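Local structure of heme-binding protein A (Haemophilus parasuis 29755, 3TPA) at residues N349-R362 / G383-F396. The protein probably binds glutathione in the periplasm as the solute-binding component of a transport system, despite its name as a heme-binding protein. The protein carries 1 engineered substitution. Residues are numbered along the deposited sequence; the frame is centred on the assembly and turned at random. Where two conformers were deposited one is given.
Sequences NGFETEIWVQPVVR and GVKAKLVTHEWADF
Val389, on the neighbouring strand, and His391, in the loop after it, both lie over one face of the Trp356 indole. Val389 sets CG1 over the five-membered ring, 4.2 Å from its centroid, while His391 brings NE2 to 3.5 Å from Trp356 CH2, the ring planes inclined at 38°. With CG anti to the carbonyl carbon (chi1 -71°) and the ring then turned about CB-CG, Trp356 NE1 reaches back to Glu354 OE1 on its own strand, a nearly straight bond (170°) in the indole plane that helps fix the ring's rotation. Glu354 suits this place: its carboxylate takes the indole N-H while its chain crosses Val389 CG2.

Beneath these side chains the strands run parallel. Lys385 N donates to Phe351 O and Thr353 N to Lys385 O, and the pattern continues to Val357 N on Val389 O. On the face turned to helix 368-381, Ile355 CD1 meets Ala386 CB at 3.7 Å; the small alanine lets the longer isoleucine lie close, and Leu388 fills in beside it. Past the strands the chains diverge, and two waters donate to Val357 O, one also donating to Val389 O, the other accepting from His391 N. Here Phe396 offers a ring face to Gln358 CA and to Pro359 CD; Pro359 CD lies 4.0 Å from the centroid of the Phe396 ring, a flat surface suited to the rigid proline.

Along the face that carries Trp356, the N-terminal end is looser: Glu352, Lys385 and Lys387 are exposed to solvent, and Lys385 bends at chi2 to bring NZ to Gly383 O, 3.0 Å away. Gly383, whose positive phi suits glycine, closes helix 368-381 with a Schellman motif. Strand, helix and parallel edge strand thus form the beta-alpha-beta crossover characteristic of the alpha/beta lobes of periplasmic solute-binding proteins.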
loop_
_atom_site.group_PDB
_atom_site.type_symbol
_atom_site.label_atom_id
_atom_site.label_comp_id
_atom_site.label_asym_id
_atom_site.label_seq_id
_atom_site.Cartn_x
_atom_site.Cartn_y
_atom_site.Cartn_z
ATOM N N ASN A 349 20.129 18.999 32.307
ATOM C CA ASN A 349 20.326 17.611 32.736
ATOM C C ASN A 349 19.413 16.626 31.999
ATOM O O ASN A 349 19.242 15.489 32.431
ATOM C CB ASN A 349 20.104 17.479 34.247
ATOM C CG ASN A 349 20.905 18.490 35.041
ATOM O OD1 ASN A 349 22.108 18.648 34.830
ATOM N ND2 ASN A 349 20.235 19.194 35.950
ATOM N N GLY A 350 18.815 17.076 30.896
ATOM C CA GLY A 350 17.867 16.264 30.159
ATOM C C GLY A 350 16.655 15.927 31.012
ATOM O O GLY A 350 16.197 16.744 31.813
ATOM N N PHE A 351 16.147 14.710 30.853
ATOM C CA PHE A 351 14.918 14.300 31.521
ATOM C C PHE A 351 14.674 12.793 31.359
ATOM O O PHE A 351 15.412 12.107 30.667
ATOM C CB PHE A 351 13.728 15.106 30.970
ATOM C CG PHE A 351 13.533 14.966 29.481
ATOM C CD1 PHE A 351 12.694 13.993 28.966
ATOM C CD2 PHE A 351 14.196 15.806 28.596
ATOM C CE1 PHE A 351 12.513 13.864 27.594
ATOM C CE2 PHE A 351 14.022 15.676 27.224
ATOM C CZ PHE A 351 13.181 14.705 26.728
ATOM N N GLU A 352 13.638 12.281 32.009
ATOM C CA GLU A 352 13.306 10.875 31.877
ATOM C C GLU A 352 12.076 10.736 30.994
ATOM O O GLU A 352 11.188 11.586 31.005
ATOM C CB GLU A 352 13.041 10.227 33.243
ATOM C CG GLU A 352 14.195 10.312 34.246
ATOM C CD GLU A 352 13.775 9.833 35.630
ATOM O OE1 GLU A 352 12.651 10.176 36.060
ATOM O OE2 GLU A 352 14.552 9.103 36.283
ATOM N N THR A 353 12.024 9.652 30.236
ATOM C CA THR A 353 10.906 9.418 29.326
ATOM C C THR A 353 10.800 7.920 29.030
ATOM O O THR A 353 11.415 7.112 29.717
ATOM C CB THR A 353 11.046 10.254 28.027
ATOM O OG1 THR A 353 9.861 10.119 27.238
ATOM C CG2 THR A 353 12.265 9.809 27.208
ATOM N N GLU A 354 10.013 7.550 28.025
ATOM C CA GLU A 354 9.817 6.152 27.678
ATOM C C GLU A 354 9.825 5.972 26.174
ATOM O O GLU A 354 9.404 6.853 25.431
ATOM C CB GLU A 354 8.468 5.642 28.191
ATOM C CG GLU A 354 8.254 5.672 29.687
ATOM C CD GLU A 354 6.874 5.144 30.070
ATOM O OE1 GLU A 354 5.880 5.529 29.411
ATOM O OE2 GLU A 354 6.783 4.327 31.013
ATOM N N ILE A 355 10.298 4.818 25.725
ATOM C CA ILE A 355 10.170 4.445 24.325
ATOM C C ILE A 355 9.305 3.192 24.241
ATOM O O ILE A 355 9.708 2.116 24.677
ATOM C CB ILE A 355 11.524 4.171 23.670
ATOM C CG1 ILE A 355 12.385 5.438 23.628
ATOM C CG2 ILE A 355 11.329 3.615 22.257
ATOM C CD1 ILE A 355 13.865 5.136 23.389
ATOM N N TRP A 356 8.104 3.345 23.699
ATOM C CA TRP A 356 7.210 2.221 23.504
ATOM C C TRP A 356 7.664 1.367 22.319
ATOM O O TRP A 356 7.687 1.832 21.179
ATOM C CB TRP A 356 5.782 2.718 23.293
ATOM C CG TRP A 356 5.189 3.275 24.557
ATOM C CD1 TRP A 356 5.857 3.935 25.552
ATOM C CD2 TRP A 356 3.826 3.179 24.985
ATOM N NE1 TRP A 356 4.991 4.274 26.560
ATOM C CE2 TRP A 356 3.737 3.825 26.237
ATOM C CE3 TRP A 356 2.667 2.626 24.426
ATOM C CZ2 TRP A 356 2.533 3.926 26.946
ATOM C CZ3 TRP A 356 1.475 2.739 25.125
ATOM C CH2 TRP A 356 1.420 3.376 26.372
ATOM N N VAL A 357 8.032 0.119 22.600
ATOM C CA VAL A 357 8.458 -0.824 21.557
ATOM C C VAL A 357 7.258 -1.515 20.902
ATOM O O VAL A 357 6.368 -2.000 21.593
ATOM C CB VAL A 357 9.419 -1.891 22.126
ATOM C CG1 VAL A 357 9.836 -2.888 21.047
ATOM C CG2 VAL A 357 10.642 -1.236 22.748
ATOM N N GLN A 358 7.232 -1.550 19.569
ATOM C CA GLN A 358 6.162 -2.235 18.843
ATOM C C GLN A 358 6.334 -3.758 18.954
ATOM O O GLN A 358 7.385 -4.290 18.617
ATOM C CB GLN A 358 6.119 -1.796 17.376
ATOM C CG GLN A 358 5.104 -2.554 16.552
ATOM C CD GLN A 358 4.792 -1.915 15.222
ATOM O OE1 GLN A 358 4.687 -0.700 15.109
ATOM N NE2 GLN A 358 4.615 -2.737 14.205
ATOM N N PRO A 359 5.301 -4.458 19.446
ATOM C CA PRO A 359 5.479 -5.871 19.779
ATOM C C PRO A 359 5.192 -6.832 18.624
ATOM O O PRO A 359 5.492 -8.011 18.752
ATOM C CB PRO A 359 4.463 -6.076 20.895
ATOM C CG PRO A 359 3.351 -5.183 20.506
ATOM C CD PRO A 359 3.995 -3.957 19.906
ATOM N N VAL A 360 4.616 -6.342 17.533
ATOM C CA VAL A 360 4.285 -7.182 16.386
ATOM C C VAL A 360 4.987 -6.660 15.146
ATOM O O VAL A 360 4.653 -5.581 14.657
ATOM C CB VAL A 360 2.778 -7.199 16.121
ATOM C CG1 VAL A 360 2.466 -7.896 14.801
ATOM C CG2 VAL A 360 2.050 -7.886 17.265
ATOM N N VAL A 361 5.952 -7.422 14.636
ATOM C CA VAL A 361 6.763 -6.965 13.513
ATOM C C VAL A 361 5.949 -6.747 12.238
ATOM O O VAL A 361 5.047 -7.523 11.910
ATOM C CB VAL A 361 7.938 -7.903 13.231
ATOM C CG1 VAL A 361 8.800 -8.040 14.474
ATOM C CG2 VAL A 361 7.432 -9.264 12.787
ATOM N N ARG A 362 6.265 -5.654 11.549
ATOM C CA ARG A 362 5.682 -5.339 10.261
ATOM C C ARG A 362 6.818 -5.097 9.288
ATOM O O ARG A 362 7.942 -4.812 9.708
ATOM C CB ARG A 362 4.791 -4.102 10.356
ATOM C CG ARG A 362 3.580 -4.279 11.249
ATOM C CD ARG A 362 2.485 -5.036 10.550
ATOM N NE ARG A 362 1.360 -5.288 11.439
ATOM C CZ ARG A 362 0.978 -6.493 11.847
ATOM N NH1 ARG A 362 1.625 -7.574 11.435
ATOM N NH2 ARG A 362 -0.058 -6.623 12.663
ATOM N N GLY A 383 21.706 12.740 28.129
ATOM C CA GLY A 383 20.998 12.943 29.377
ATOM C C GLY A 383 19.519 12.631 29.326
ATOM O O GLY A 383 18.793 12.913 30.277
ATOM N N VAL A 384 19.060 12.062 28.214
ATOM C CA VAL A 384 17.657 11.645 28.118
ATOM C C VAL A 384 17.549 10.171 28.497
ATOM O O VAL A 384 18.027 9.295 27.766
ATOM C CB VAL A 384 17.074 11.840 26.710
ATOM C CG1 VAL A 384 15.707 11.148 26.601
ATOM C CG2 VAL A 384 16.961 13.313 26.371
ATOM N N LYS A 385 16.911 9.902 29.634
ATOM C CA LYS A 385 16.840 8.546 30.161
ATOM C C LYS A 385 15.518 7.903 29.788
ATOM O O LYS A 385 14.512 8.091 30.475
ATOM C CB LYS A 385 16.994 8.544 31.678
ATOM C CG LYS A 385 18.283 9.181 32.177
ATOM C CD LYS A 385 18.057 10.617 32.627
ATOM C CE LYS A 385 19.362 11.260 33.080
ATOM N NZ LYS A 385 19.245 12.747 33.194
ATOM N N ALA A 386 15.531 7.131 28.710
ATOM C CA ALA A 386 14.311 6.553 28.165
ATOM C C ALA A 386 14.260 5.046 28.407
ATOM O O ALA A 386 15.062 4.284 27.857
ATOM C CB ALA A 386 14.219 6.860 26.670
ATOM N N LYS A 387 13.319 4.622 29.242
ATOM C CA LYS A 387 13.081 3.210 29.500
ATOM C C LYS A 387 12.305 2.574 28.342
ATOM O O LYS A 387 11.347 3.158 27.839
ATOM C CB LYS A 387 12.289 3.064 30.797
ATOM C CG LYS A 387 12.226 1.645 31.343
ATOM C CD LYS A 387 11.572 1.622 32.709
ATOM C CE LYS A 387 11.622 0.238 33.324
ATOM N NZ LYS A 387 11.855 0.327 34.793
ATOM N N LEU A 388 12.720 1.383 27.914
ATOM C CA LEU A 388 11.968 0.645 26.899
ATOM C C LEU A 388 10.732 0.044 27.546
ATOM O O LEU A 388 10.808 -0.574 28.602
ATOM C CB LEU A 388 12.813 -0.458 26.262
ATOM C CG LEU A 388 14.083 0.006 25.557
ATOM C CD1 LEU A 388 14.585 -1.098 24.646
ATOM C CD2 LEU A 388 13.808 1.260 24.764
ATOM N N VAL A 389 9.591 0.233 26.901
ATOM C CA VAL A 389 8.312 -0.183 27.461
ATOM C C VAL A 389 7.629 -1.157 26.520
ATOM O O VAL A 389 7.489 -0.894 25.323
ATOM C CB VAL A 389 7.384 1.026 27.714
ATOM C CG1 VAL A 389 5.989 0.565 28.123
ATOM C CG2 VAL A 389 7.984 1.937 28.776
ATOM N N THR A 390 7.210 -2.283 27.077
ATOM C CA THR A 390 6.593 -3.360 26.315
ATOM C C THR A 390 5.094 -3.432 26.595
ATOM O O THR A 390 4.660 -3.237 27.726
ATOM C CB THR A 390 7.253 -4.702 26.683
ATOM O OG1 THR A 390 8.663 -4.634 26.412
ATOM C CG2 THR A 390 6.628 -5.844 25.896
ATOM N N HIS A 391 4.310 -3.704 25.558
ATOM C CA HIS A 391 2.855 -3.783 25.665
ATOM C C HIS A 391 2.370 -4.830 24.677
ATOM O O HIS A 391 3.055 -5.111 23.698
ATOM C CB HIS A 391 2.203 -2.439 25.280
ATOM C CG HIS A 391 2.272 -1.386 26.342
ATOM N ND1 HIS A 391 1.507 -1.434 27.491
ATOM C CD2 HIS A 391 2.998 -0.249 26.420
ATOM C CE1 HIS A 391 1.777 -0.381 28.239
ATOM N NE2 HIS A 391 2.676 0.356 27.612
ATOM N N GLU A 392 1.194 -5.405 24.914
ATOM C CA GLU A 392 0.569 -6.274 23.925
ATOM C C GLU A 392 0.045 -5.423 22.775
ATOM O O GLU A 392 -0.267 -4.257 22.961
ATOM C CB GLU A 392 -0.586 -7.078 24.530
ATOM C CG GLU A 392 -0.172 -8.082 25.596
ATOM C CD GLU A 392 -0.448 -7.582 27.000
ATOM O OE1 GLU A 392 0.305 -6.707 27.477
ATOM O OE2 GLU A 392 -1.420 -8.059 27.621
ATOM N N TRP A 393 -0.071 -6.028 21.603
ATOM C CA TRP A 393 -0.438 -5.328 20.365
ATOM C C TRP A 393 -1.606 -4.370 20.557
ATOM O O TRP A 393 -1.472 -3.171 20.310
ATOM C CB TRP A 393 -0.753 -6.347 19.261
ATOM C CG TRP A 393 -1.039 -5.795 17.875
ATOM C CD1 TRP A 393 -2.067 -6.165 17.050
ATOM C CD2 TRP A 393 -0.280 -4.812 17.150
ATOM N NE1 TRP A 393 -1.998 -5.473 15.864
ATOM C CE2 TRP A 393 -0.911 -4.640 15.896
ATOM C CE3 TRP A 393 0.864 -4.063 17.435
ATOM C CZ2 TRP A 393 -0.441 -3.745 14.939
ATOM C CZ3 TRP A 393 1.332 -3.179 16.479
ATOM C CH2 TRP A 393 0.679 -3.026 15.249
ATOM N N ALA A 394 -2.746 -4.886 21.007
ATOM C CA ALA A 394 -3.929 -4.050 21.172
ATOM C C ALA A 394 -3.728 -2.878 22.129
ATOM O O ALA A 394 -4.202 -1.777 21.852
ATOM C CB ALA A 394 -5.132 -4.891 21.604
ATOM N N ASP A 395 -3.035 -3.110 23.247
ATOM C CA ASP A 395 -2.795 -2.052 24.227
ATOM C C ASP A 395 -1.882 -0.994 23.644
ATOM O O ASP A 395 -2.129 0.200 23.779
ATOM C CB ASP A 395 -2.165 -2.592 25.521
ATOM C CG ASP A 395 -3.165 -3.313 26.405
ATOM O OD1 ASP A 395 -4.370 -3.016 26.300
ATOM O OD2 ASP A 395 -2.742 -4.181 27.204
ATOM N N PHE A 396 -0.821 -1.466 23.008
ATOM C CA PHE A 396 0.173 -0.617 22.357
ATOM C C PHE A 396 -0.534 0.380 21.452
ATOM O O PHE A 396 -0.311 1.587 21.528
ATOM C CB PHE A 396 1.124 -1.510 21.551
ATOM C CG PHE A 396 2.105 -0.762 20.676
ATOM C CD1 PHE A 396 3.254 -0.211 21.209
ATOM C CD2 PHE A 396 1.882 -0.652 19.302
ATOM C CE1 PHE A 396 4.167 0.461 20.394
ATOM C CE2 PHE A 396 2.782 0.012 18.477
ATOM C CZ PHE A 396 3.929 0.563 19.025
HETATM O O HOH W 1 6.415 -4.322 23.106
HETATM O O HOH W 2 5.243 -0.899 23.805
#